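Local coordinates for endo-1,4-beta-xylanase (Pseudoalteromonas haloplanktis, PDB 1H12), which hydrolyses internal beta-1,4 linkages of xylan in the cold, as a family 8 glycosidase, and probably acts on related beta-glucans as well, at residues C324-Q327 with G333-N336; K242-G245 with W249-P252; K308-L313 with A358-E363; R76-S81 with A282-M287; L251-S256 with G260-G265. One frame throughout, in Å; residues are numbered along the deposited sequence. Where two conformers were deposited one is given.

Contact 1: residues C324-Q327 with G333-N336; sequences CYEQ and GAQN. With XYP (beta-D-xylopyranose), chain B.
Glu326 reaches across to the turn at Ala334-Asn336 and meets it with its carboxylate. The methyl CB of Ala334 sits over the flat of that group, 3.5 Å from Glu326 OE1 and 3.8 Å from Glu326 CD, so a small apolar cap lies against a charged plane. From a different direction the backbone N of Asn336 approaches Glu326 OE1 at 3.0 Å; the bond is weak, with an angle of only 128° at the hydrogen. The carboxylate gets there because CG lies beside the backbone N (chi1 -66°) and the chain runs straight beyond it. Its other oxygen, OE2, is taken up by a salt bridge to Lys322 and a hydrogen bond from Asn320, which probably limits the rotation of the group. Strands 329-330 and 333-334 form a tight beta-hairpin at the edge of a small three-stranded antiparallel sheet, and Glu326 links the chain leading into this hairpin to the chain leaving it. Asn336 has left-handed backbone angles there. Just before it, the side chain of Gln335 folds back on its own strand: NE2 gives a nearly straight bond to Gly333 O, 3.0 Å long, with the acceptor in the amide plane but the donor standing above the carbonyl plane of Gly333. At the start of 324-327, Cys324 is tied to Cys339 by a disulfide. Gln327 extends its side chain to the bound xylopyranose, in a pocket completed by Gly341, Glu342, Tyr378 and Asn382.

Contact 2: residues K242-G245 with W249-P252; sequences KVSG and WNLP
Asn250 turns its side-chain amide back along the chain to meet Gly245, and its side-chain oxygen adds a third bond to the two that close this loop. With CG beside the backbone N (chi1 -49°), Asn250 OD1 accepts the N-H of Gly245 at 2.9 Å; the bond is fairly straight at the hydrogen (162°), although the donor stands well above the carbonyl plane of the amide. The same oxygen lies 3.2 Å from Ser244 CA and also receives a weak bond from Lys308 on helix 300-318. The two backbone bonds are Asn250 N to Val243 O and Trp249 N to Gly245 O, both 2.7 Å. Trp249 and Asn250 both have positive phi, and this pair of left-handed residues swings the chain round to bring the two N-H groups to their acceptors. The indole of Trp249 leans over Gly245: the backbone C of Gly245 lies over one face toward the rim, and Gly245 CA makes an off-centre CH-pi contact, 4.3 Å from the centroid of the six-membered ring. Gly245 itself has a positive phi, which glycine takes easily. At the other end Val243 straddles the carbonyl of Leu251. One methyl, CG1, is beside the backbone N and the other lies between N and the carbonyl carbon (chi1 -59°), so that CB and CG1 come to 3.5 Å and CG2 to 3.6 Å from Leu251 O, the two methyls flanking it. This is a compact reversal at the C-terminal end of a helix, where helix 219-243 gives way to the long connection toward strand 277-278.

Contact 3: residues K308-L313 with A358-E363; sequences KALGFL and AGQANE
Leu310 and Gln360 make most of this small contact by van der Waals packing. The flat amide of Gln360 is laid against the leucine so that Leu310 CB stands almost squarely over its face, 3.8 Å from Gln360 CD, while Leu310 CD1 reaches past toward one end of the amide. The glutamine spans the gap because its chain is extended from CG onward (chi2 173°), after a first torsion of -96° that departs from the usual staggered values. Leu310, buried, also packs on Ile286, Asn348 and Leu352. The two helices, 300-318 and 358-369, belong to the (alpha/alpha)6 barrel expected of family 8 enzymes; they come no closer here than 7.5 Å between the CA atoms of Leu310 and Gln360, and the long side chain of Gln360 spans most of the gap to Leu310. The polar part is less certain. Which end of the Gln360 amide is oxygen and which is nitrogen is doubtful in the model, and one end lies beside the backbone N of Gly311. Within each helix the usual backbone bonds run, for example Phe312 N to Lys308 O at 2.9 Å and Asn362 N to Ala358 O at 2.8 Å. Just ahead of the second helix, Asn357 OD1 accepts the backbone N-H of Gln360. On its far flank, that helix rests Ala361 on Phe2 near the N terminus.

Contact 4: residues R76-S81 with A282-M287; sequences RTEGQS and AWRVIM
The carboxylate of Glu78 and the guanidinium of Arg284 meet steeply, their planes 76° apart. Glu78 OE2 comes to Arg284 NH2 at 3.2 Å from an oblique direction, and Glu78 OE1 stays farther off at 3.8 Å from the same nitrogen. The result is a one-point salt bridge and not a paired, side-on one. It is also a long-reaching one: the CA atoms of the two residues are 12.1 Å apart, and both chains stretch across the space between helices 77-89 and 283-296. Glu78 does so fully extended beyond CG, whereas Arg284 bends at its third torsion (chi3 -62°), which turns the guanidinium away from the line of its own chain. The guanidinium has other partners: NH2 also makes a salt bridge to Asp144, Tyr381 OH bonds to NH1, and the pairing of NH1 with Asp281 is long and weak; the carboxylates of Glu78 and Asp144 also lie close to each other. Ser81 OG bonds to Glu78 O at 2.9 Å within the first helix, and Arg76 occupies its N-cap position. Next to Arg284, the indole of Trp283 packs among the rings of Tyr278, Phe280 and Tyr381 and bonds through NE1 to Gln327 O. The contact is centred about 3 Å from the centre of the chain, probably in the middle of the (alpha/alpha)6 barrel, with acidic and aromatic residues around it, consistent with the acidic cleft in which family 8 glycosidases hold their substrate.

Contact 5: residues L251-S256 with G260-G265; sequences LPTFLS and GSPVIG
Leu255 O is gripped from the two opposite faces of its carbonyl plane. Val263 N reaches Leu255 O at 3.1 Å with an almost straight bond (173° at the hydrogen), and the hydroxyl Thr253 OG1 donates to Leu255 O from the other face at 3.0 Å. The threonine oxygen can do so because it occupies the crowded position between backbone N and carbonyl carbon (chi1 70°), which points it down the chain toward a carbonyl two residues on. Thr253 meets Pro262 at about a right angle, its OG1 lying 3.6 Å from Pro262 CB. Pro262 CA adds a CA-H...O contact to the same Leu255 O, and Ser256 CA makes a second with Ser261 O at 3.3 Å. Ser256 and Pro262 face each other in a single beta bridge, their CA atoms 4.3 Å apart, in a short hairpin-like loop. Val263 lays its methyl CG2 against Leu255 CB at 3.8 Å, and beyond that Leu255 CG sits over the centre of the Phe254 ring. Gly260 has positive phi at the bend. The loop belongs to the connection between helix 219-243 and strand 277-278: His239 of the helix bonds to Gly260 O and Thr253 N, the backbones of Phe254 and Trp277 bond, and Leu251 packs on Ala309, Phe312 and Leu313 of helix 300-318.

From the N terminus, contact 4 opens first at 76-81 and closes at 282-287 after some two hundred residues. Within that span contact 2 shuts the end of helix 219-243 against its following loop, and contact 5 takes over at once, the two sharing Leu251 and Pro252. Contact 4 thus encloses both, and Pro252 packs on Ala282 and Val285. After it, contact 3 spans 308-313 to 358-363 and encloses the short hairpin of contact 1. No pair crosses. Helix 300-318 of contact 3 touches contacts 1, 2, 4 and 5, while Gln327 joins contact 1 to Trp283 of contact 4.

Contact 1: residues C324-Q327 with G333-N336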
# COMPACT_ATOMS: atom_id res chain seq x y z
N CYS A 324 -14.60 -8.29 -18.56
CA CYS A 324 -13.67 -7.89 -17.51
C CYS A 324 -14.45 -7.29 -16.38
O CYS A 324 -15.55 -6.76 -16.61
CB CYS A 324 -12.65 -6.86 -18.03
SG CYS A 324 -13.43 -5.26 -18.41
N TYR A 325 -13.93 -7.32 -15.17
CA TYR A 325 -14.38 -6.39 -14.17
C TYR A 325 -13.54 -5.11 -14.34
O TYR A 325 -12.41 -5.16 -14.80
CB TYR A 325 -14.32 -6.93 -12.74
CG TYR A 325 -12.97 -7.35 -12.24
CD1 TYR A 325 -12.55 -8.68 -12.34
CD2 TYR A 325 -12.10 -6.44 -11.65
CE1 TYR A 325 -11.32 -9.09 -11.89
CE2 TYR A 325 -10.88 -6.85 -11.22
CZ TYR A 325 -10.46 -8.17 -11.34
OH TYR A 325 -9.22 -8.53 -10.83
N GLU A 326 -14.16 -3.98 -14.01
CA GLU A 326 -13.59 -2.69 -14.23
C GLU A 326 -12.84 -2.12 -13.03
O GLU A 326 -12.88 -2.64 -11.92
CB GLU A 326 -14.67 -1.72 -14.72
CG GLU A 326 -15.23 -2.07 -16.08
CD GLU A 326 -16.19 -1.05 -16.65
OE1 GLU A 326 -16.35 0.05 -16.09
OE2 GLU A 326 -16.84 -1.40 -17.67
N GLN A 327 -12.19 -0.98 -13.28
CA GLN A 327 -11.39 -0.28 -12.29
C GLN A 327 -12.17 0.52 -11.30
O GLN A 327 -11.65 0.78 -10.19
CB GLN A 327 -10.40 0.65 -13.02
CG GLN A 327 -9.35 -0.15 -13.81
CD GLN A 327 -8.18 0.66 -14.34
OE1 GLN A 327 -8.23 1.86 -14.47
NE2 GLN A 327 -7.09 -0.03 -14.61
N GLY A 333 -22.30 -0.36 -9.57
CA GLY A 333 -22.40 -0.02 -10.98
C GLY A 333 -21.09 0.39 -11.60
O GLY A 333 -20.38 1.23 -11.04
N ALA A 334 -20.75 -0.18 -12.75
CA ALA A 334 -19.52 0.15 -13.43
C ALA A 334 -19.54 1.58 -13.87
O ALA A 334 -20.53 2.07 -14.42
CB ALA A 334 -19.38 -0.75 -14.63
N GLN A 335 -18.41 2.28 -13.68
CA GLN A 335 -18.28 3.68 -14.05
C GLN A 335 -17.56 3.91 -15.38
O GLN A 335 -17.27 5.05 -15.70
CB GLN A 335 -17.67 4.48 -12.92
CG GLN A 335 -18.47 4.45 -11.65
CD GLN A 335 -19.86 4.99 -11.82
OE1 GLN A 335 -20.05 6.18 -12.11
NE2 GLN A 335 -20.86 4.14 -11.61
N ASN A 336 -17.31 2.87 -16.15
CA ASN A 336 -16.71 2.99 -17.48
C ASN A 336 -15.32 3.64 -17.45
O ASN A 336 -14.95 4.42 -18.32
CB ASN A 336 -17.66 3.69 -18.45
CG ASN A 336 -17.31 3.42 -19.87
OD1 ASN A 336 -16.74 2.35 -20.23
ND2 ASN A 336 -17.62 4.43 -20.75
O1 XYP B . -2.39 -0.47 -19.50
C1 XYP B . -3.64 0.08 -19.04
C2 XYP B . -3.71 -0.05 -17.61
C3 XYP B . -4.94 0.52 -16.99
C4 XYP B . -5.32 1.83 -17.68
C5 XYP B . -5.22 1.73 -19.19
O2 XYP B . -3.53 -1.38 -17.13
O3 XYP B . -4.81 0.63 -15.58
O4 XYP B . -6.56 2.33 -17.27
O5 XYP B . -3.92 1.26 -19.54

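Contact 2: residues K242-G245 with W249-P252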
# COMPACT_ATOMS: atom_id res chain seq x y z
N LYS A 242 -20.86 -2.35 6.49
CA LYS A 242 -21.61 -1.27 5.87
C LYS A 242 -21.66 -1.38 4.37
O LYS A 242 -22.66 -0.96 3.78
CB LYS A 242 -21.09 0.10 6.30
CG LYS A 242 -21.25 0.38 7.79
CD LYS A 242 -22.30 1.09 8.10
CE LYS A 242 -22.17 1.73 9.57
NZ LYS A 242 -23.23 2.81 9.42
N VAL A 243 -20.64 -1.95 3.73
CA VAL A 243 -20.69 -2.11 2.27
C VAL A 243 -21.31 -3.44 1.81
O VAL A 243 -21.45 -3.65 0.62
CB VAL A 243 -19.34 -1.88 1.58
CG1 VAL A 243 -18.83 -0.49 1.85
CG2 VAL A 243 -18.30 -2.93 1.90
N SER A 244 -21.66 -4.29 2.78
CA SER A 244 -22.28 -5.57 2.36
C SER A 244 -23.67 -5.37 1.81
O SER A 244 -24.45 -4.59 2.30
CB SER A 244 -22.34 -6.49 3.59
OG SER A 244 -22.94 -7.73 3.26
N GLY A 245 -23.96 -6.11 0.76
CA GLY A 245 -25.31 -6.07 0.14
C GLY A 245 -25.63 -4.70 -0.38
O GLY A 245 -24.76 -3.83 -0.65
N TRP A 249 -22.81 -3.17 -2.44
CA TRP A 249 -22.53 -4.42 -3.09
C TRP A 249 -21.13 -4.94 -2.93
O TRP A 249 -20.51 -5.44 -3.86
CB TRP A 249 -23.03 -4.39 -4.56
CG TRP A 249 -24.50 -4.23 -4.62
CD1 TRP A 249 -25.23 -3.11 -4.98
CD2 TRP A 249 -25.48 -5.20 -4.21
NE1 TRP A 249 -26.59 -3.36 -4.88
CE2 TRP A 249 -26.76 -4.62 -4.37
CE3 TRP A 249 -25.39 -6.50 -3.70
CZ2 TRP A 249 -27.94 -5.30 -4.09
CZ3 TRP A 249 -26.59 -7.19 -3.43
CH2 TRP A 249 -27.83 -6.55 -3.62
N ASN A 250 -20.66 -4.89 -1.67
CA ASN A 250 -19.54 -5.70 -1.20
C ASN A 250 -18.17 -5.22 -1.58
O ASN A 250 -17.20 -5.88 -1.29
CB ASN A 250 -19.72 -7.17 -1.58
CG ASN A 250 -21.14 -7.65 -1.20
OD1 ASN A 250 -21.51 -7.52 -0.08
ND2 ASN A 250 -21.87 -8.11 -2.13
N LEU A 251 -18.05 -4.04 -2.18
CA LEU A 251 -16.74 -3.42 -2.44
C LEU A 251 -16.52 -2.28 -1.48
O LEU A 251 -17.40 -1.43 -1.26
CB LEU A 251 -16.62 -2.92 -3.89
CG LEU A 251 -16.59 -3.98 -4.96
CD1 LEU A 251 -16.49 -3.33 -6.33
CD2 LEU A 251 -15.43 -4.97 -4.74
N PRO A 252 -15.30 -2.20 -0.90
CA PRO A 252 -14.96 -1.08 -0.05
C PRO A 252 -14.79 0.20 -0.87
O PRO A 252 -14.66 0.14 -2.10
CB PRO A 252 -13.65 -1.54 0.57
CG PRO A 252 -13.01 -2.34 -0.54
CD PRO A 252 -14.16 -3.08 -1.20

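Contact 3: residues K308-L313 with A358-E363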
# COMPACT_ATOMS: atom_id res chain seq x y z
N LYS A 308 -16.61 -11.96 -0.39
CA LYS A 308 -17.72 -11.21 -0.95
C LYS A 308 -17.22 -10.19 -1.98
O LYS A 308 -17.93 -9.94 -2.99
CB LYS A 308 -18.55 -10.54 0.14
CG LYS A 308 -19.30 -11.52 1.01
CD LYS A 308 -19.80 -10.85 2.32
CE LYS A 308 -20.71 -9.68 2.26
NZ LYS A 308 -22.00 -10.18 1.61
N ALA A 309 -16.08 -9.55 -1.76
CA ALA A 309 -15.57 -8.56 -2.73
C ALA A 309 -15.19 -9.25 -4.03
O ALA A 309 -15.53 -8.79 -5.11
CB ALA A 309 -14.41 -7.82 -2.13
N LEU A 310 -14.41 -10.32 -3.92
CA LEU A 310 -14.03 -11.09 -5.11
C LEU A 310 -15.26 -11.67 -5.80
O LEU A 310 -15.34 -11.71 -7.03
CB LEU A 310 -13.02 -12.19 -4.77
CG LEU A 310 -11.67 -11.69 -4.26
CD1 LEU A 310 -10.80 -12.92 -3.96
CD2 LEU A 310 -10.97 -10.83 -5.23
N GLY A 311 -16.23 -12.10 -5.01
CA GLY A 311 -17.48 -12.58 -5.59
C GLY A 311 -18.17 -11.51 -6.39
O GLY A 311 -18.70 -11.79 -7.50
N PHE A 312 -18.23 -10.29 -5.88
CA PHE A 312 -18.83 -9.21 -6.64
C PHE A 312 -18.06 -8.97 -7.94
O PHE A 312 -18.65 -8.80 -9.00
CB PHE A 312 -18.90 -7.89 -5.86
CG PHE A 312 -19.38 -6.78 -6.74
CD1 PHE A 312 -20.73 -6.64 -7.00
CD2 PHE A 312 -18.48 -5.97 -7.41
CE1 PHE A 312 -21.16 -5.65 -7.95
CE2 PHE A 312 -18.91 -5.03 -8.31
CZ PHE A 312 -20.25 -4.87 -8.59
N LEU A 313 -16.72 -8.93 -7.87
CA LEU A 313 -15.97 -8.66 -9.08
C LEU A 313 -16.20 -9.75 -10.14
O LEU A 313 -16.30 -9.45 -11.33
CB LEU A 313 -14.50 -8.46 -8.76
CG LEU A 313 -14.21 -7.19 -7.92
CD1 LEU A 313 -12.70 -7.21 -7.56
CD2 LEU A 313 -14.50 -5.92 -8.69
N ALA A 358 -11.34 -22.03 -3.44
CA ALA A 358 -10.27 -22.47 -4.34
C ALA A 358 -10.56 -22.13 -5.76
O ALA A 358 -9.62 -21.80 -6.51
CB ALA A 358 -10.01 -24.00 -4.13
N GLY A 359 -11.80 -22.18 -6.20
CA GLY A 359 -12.16 -21.78 -7.53
C GLY A 359 -11.86 -20.29 -7.82
O GLY A 359 -11.30 -19.97 -8.87
N GLN A 360 -12.22 -19.44 -6.91
CA GLN A 360 -11.91 -18.00 -6.96
C GLN A 360 -10.38 -17.86 -6.97
O GLN A 360 -9.83 -17.04 -7.70
CB GLN A 360 -12.47 -17.17 -5.72
CG GLN A 360 -13.80 -16.36 -5.70
CD GLN A 360 -14.16 -15.79 -4.28
OE1 GLN A 360 -15.19 -15.19 -4.07
NE2 GLN A 360 -13.32 -16.05 -3.30
N ALA A 361 -9.70 -18.58 -6.09
CA ALA A 361 -8.27 -18.45 -6.05
C ALA A 361 -7.64 -18.81 -7.35
O ALA A 361 -6.76 -18.08 -7.85
CB ALA A 361 -7.68 -19.28 -4.94
N ASN A 362 -8.08 -19.93 -7.94
CA ASN A 362 -7.51 -20.30 -9.21
C ASN A 362 -7.65 -19.21 -10.22
O ASN A 362 -6.69 -18.92 -10.94
CB ASN A 362 -8.11 -21.64 -9.71
N GLU A 363 -8.82 -18.65 -10.34
CA GLU A 363 -9.06 -17.66 -11.35
C GLU A 363 -8.31 -16.35 -11.07
O GLU A 363 -7.61 -15.87 -11.97
CB GLU A 363 -10.53 -17.30 -11.39

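Contact 4: residues R76-S81 with A282-M287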
# COMPACT_ATOMS: atom_id res chain seq x y z
N ARG A 76 5.45 10.86 -5.97
CA ARG A 76 4.48 10.68 -4.89
C ARG A 76 5.10 9.92 -3.72
O ARG A 76 5.94 9.04 -3.86
CB ARG A 76 3.26 9.95 -5.44
CG ARG A 76 2.54 10.78 -6.48
CD ARG A 76 1.35 10.15 -7.14
NE ARG A 76 0.89 11.05 -8.19
CZ ARG A 76 -0.36 11.25 -8.54
NH1 ARG A 76 -1.37 10.54 -8.02
NH2 ARG A 76 -0.58 12.17 -9.48
N THR A 77 4.63 10.23 -2.53
CA THR A 77 5.08 9.56 -1.33
C THR A 77 4.65 8.10 -1.28
O THR A 77 5.42 7.26 -0.79
CB THR A 77 4.69 10.28 -0.04
OG1 THR A 77 3.27 10.52 -0.07
CG2 THR A 77 5.46 11.55 0.11
N GLU A 78 3.46 7.77 -1.76
CA GLU A 78 3.05 6.38 -1.80
C GLU A 78 4.04 5.54 -2.59
O GLU A 78 4.61 4.57 -2.11
CB GLU A 78 1.63 6.25 -2.32
CG GLU A 78 0.60 6.57 -1.24
CD GLU A 78 -0.84 6.70 -1.76
OE1 GLU A 78 -1.06 6.68 -2.98
OE2 GLU A 78 -1.77 6.83 -0.90
N GLY A 79 4.30 5.95 -3.83
CA GLY A 79 5.20 5.16 -4.66
C GLY A 79 6.60 5.05 -4.09
O GLY A 79 7.24 4.01 -4.18
N GLN A 80 7.09 6.15 -3.52
CA GLN A 80 8.42 6.19 -2.91
C GLN A 80 8.51 5.16 -1.78
O GLN A 80 9.47 4.38 -1.69
CB GLN A 80 8.72 7.58 -2.42
CG GLN A 80 10.20 7.85 -2.11
CD GLN A 80 11.00 8.14 -3.42
OE1 GLN A 80 12.27 8.40 -3.18
NE2 GLN A 80 10.49 8.05 -4.47
N SER A 81 7.50 5.19 -0.88
CA SER A 81 7.49 4.33 0.27
C SER A 81 7.28 2.87 -0.10
O SER A 81 7.86 1.96 0.53
CB SER A 81 6.41 4.82 1.25
OG SER A 81 5.09 4.54 0.80
N ALA A 282 -9.21 2.31 -3.20
CA ALA A 282 -10.00 1.20 -2.68
C ALA A 282 -9.51 -0.13 -3.14
O ALA A 282 -9.70 -1.14 -2.44
CB ALA A 282 -11.46 1.40 -2.99
N TRP A 283 -8.87 -0.22 -4.30
CA TRP A 283 -8.29 -1.46 -4.77
C TRP A 283 -7.45 -2.14 -3.69
O TRP A 283 -7.39 -3.36 -3.62
CB TRP A 283 -7.34 -1.29 -5.95
CG TRP A 283 -7.89 -0.82 -7.26
CD1 TRP A 283 -9.19 -0.55 -7.62
CD2 TRP A 283 -7.10 -0.54 -8.41
NE1 TRP A 283 -9.22 -0.13 -8.91
CE2 TRP A 283 -7.95 -0.10 -9.41
CE3 TRP A 283 -5.73 -0.63 -8.69
CZ2 TRP A 283 -7.46 0.26 -10.65
CZ3 TRP A 283 -5.25 -0.29 -9.89
CH2 TRP A 283 -6.10 0.18 -10.86
N ARG A 284 -6.73 -1.32 -2.92
CA ARG A 284 -5.76 -1.85 -1.99
C ARG A 284 -6.38 -2.42 -0.73
O ARG A 284 -5.68 -3.10 0.02
CB ARG A 284 -4.73 -0.75 -1.59
CG ARG A 284 -3.96 -0.20 -2.77
CD ARG A 284 -2.76 0.62 -2.37
NE ARG A 284 -3.01 1.83 -1.58
CZ ARG A 284 -3.30 3.01 -2.09
NH1 ARG A 284 -3.59 3.15 -3.35
NH2 ARG A 284 -3.26 4.06 -1.33
N VAL A 285 -7.64 -2.15 -0.47
CA VAL A 285 -8.24 -2.59 0.78
C VAL A 285 -8.19 -4.10 0.93
O VAL A 285 -7.70 -4.60 1.95
CB VAL A 285 -9.65 -2.05 0.97
CG1 VAL A 285 -10.26 -2.56 2.25
CG2 VAL A 285 -9.68 -0.52 0.95
N ILE A 286 -8.70 -4.86 -0.04
CA ILE A 286 -8.67 -6.30 0.15
C ILE A 286 -7.24 -6.89 0.06
O ILE A 286 -6.97 -7.93 0.65
CB ILE A 286 -9.69 -7.08 -0.67
CG1 ILE A 286 -9.43 -7.02 -2.19
CG2 ILE A 286 -11.10 -6.65 -0.27
CD1 ILE A 286 -10.34 -7.96 -2.99
N MET A 287 -6.33 -6.18 -0.61
CA MET A 287 -4.92 -6.52 -0.52
C MET A 287 -4.44 -6.43 0.94
O MET A 287 -3.77 -7.35 1.43
CB MET A 287 -4.11 -5.58 -1.41
CG MET A 287 -2.66 -5.82 -1.47
SD MET A 287 -1.83 -4.59 -2.45
CE MET A 287 -1.91 -3.16 -1.75

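Contact 5: residues L251-S256 with G260-G265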
# COMPACT_ATOMS: atom_id res chain seq x y z
N LEU A 251 -18.05 -4.04 -2.18
CA LEU A 251 -16.74 -3.42 -2.44
C LEU A 251 -16.52 -2.28 -1.48
O LEU A 251 -17.40 -1.43 -1.26
CB LEU A 251 -16.62 -2.92 -3.89
CG LEU A 251 -16.59 -3.98 -4.96
CD1 LEU A 251 -16.49 -3.33 -6.33
CD2 LEU A 251 -15.43 -4.97 -4.74
N PRO A 252 -15.30 -2.20 -0.90
CA PRO A 252 -14.96 -1.08 -0.05
C PRO A 252 -14.79 0.20 -0.87
O PRO A 252 -14.66 0.14 -2.10
CB PRO A 252 -13.65 -1.54 0.57
CG PRO A 252 -13.01 -2.34 -0.54
CD PRO A 252 -14.16 -3.08 -1.20
N THR A 253 -14.77 1.34 -0.17
CA THR A 253 -14.81 2.63 -0.83
C THR A 253 -13.56 3.47 -0.55
O THR A 253 -12.77 3.18 0.36
CB THR A 253 -16.08 3.40 -0.51
OG1 THR A 253 -16.10 3.84 0.85
CG2 THR A 253 -17.31 2.53 -0.75
N PHE A 254 -13.41 4.51 -1.34
CA PHE A 254 -12.34 5.49 -1.25
C PHE A 254 -12.23 6.11 0.15
O PHE A 254 -11.18 6.10 0.77
CB PHE A 254 -12.60 6.55 -2.34
CG PHE A 254 -11.74 7.77 -2.30
CD1 PHE A 254 -10.43 7.77 -1.83
CD2 PHE A 254 -12.27 8.98 -2.76
CE1 PHE A 254 -9.69 8.96 -1.82
CE2 PHE A 254 -11.55 10.15 -2.74
CZ PHE A 254 -10.27 10.14 -2.27
N LEU A 255 -13.35 6.67 0.63
CA LEU A 255 -13.38 7.39 1.88
C LEU A 255 -14.45 6.82 2.80
O LEU A 255 -15.49 6.32 2.36
CB LEU A 255 -13.66 8.89 1.66
CG LEU A 255 -12.55 9.64 0.93
CD1 LEU A 255 -12.99 11.05 0.63
CD2 LEU A 255 -11.25 9.65 1.73
N SER A 256 -14.20 6.93 4.12
CA SER A 256 -15.08 6.45 5.14
C SER A 256 -15.08 7.37 6.34
O SER A 256 -14.04 7.98 6.68
CB SER A 256 -14.59 5.05 5.61
OG SER A 256 -15.39 4.47 6.62
N GLY A 260 -16.92 3.57 9.91
CA GLY A 260 -16.90 2.71 8.75
C GLY A 260 -17.88 3.08 7.67
O GLY A 260 -17.91 2.43 6.61
N SER A 261 -18.72 4.09 7.88
CA SER A 261 -19.70 4.45 6.89
C SER A 261 -19.04 5.07 5.66
O SER A 261 -18.31 6.05 5.79
CB SER A 261 -20.68 5.52 7.44
OG SER A 261 -21.40 5.03 8.53
N PRO A 262 -19.29 4.56 4.46
CA PRO A 262 -18.79 5.25 3.27
C PRO A 262 -19.18 6.71 3.26
O PRO A 262 -20.33 7.05 3.57
CB PRO A 262 -19.40 4.47 2.12
CG PRO A 262 -19.58 3.08 2.69
CD PRO A 262 -20.00 3.31 4.12
N VAL A 263 -18.28 7.56 2.79
CA VAL A 263 -18.59 8.93 2.53
C VAL A 263 -19.33 9.00 1.20
O VAL A 263 -18.89 8.44 0.22
CB VAL A 263 -17.32 9.76 2.48
CG1 VAL A 263 -17.56 11.14 1.90
CG2 VAL A 263 -16.68 9.84 3.84
N ILE A 264 -20.48 9.71 1.19
CA ILE A 264 -21.31 9.77 -0.00
C ILE A 264 -21.03 11.09 -0.74
O ILE A 264 -21.27 12.17 -0.19
CB ILE A 264 -22.81 9.59 0.37
CG1 ILE A 264 -23.04 8.31 1.14
CG2 ILE A 264 -23.66 9.64 -0.88
CD1 ILE A 264 -22.56 7.04 0.53
N GLY A 265 -20.64 10.99 -1.99
CA GLY A 265 -20.42 12.15 -2.81
C GLY A 265 -19.18 12.93 -2.43
O GLY A 265 -18.20 12.38 -1.89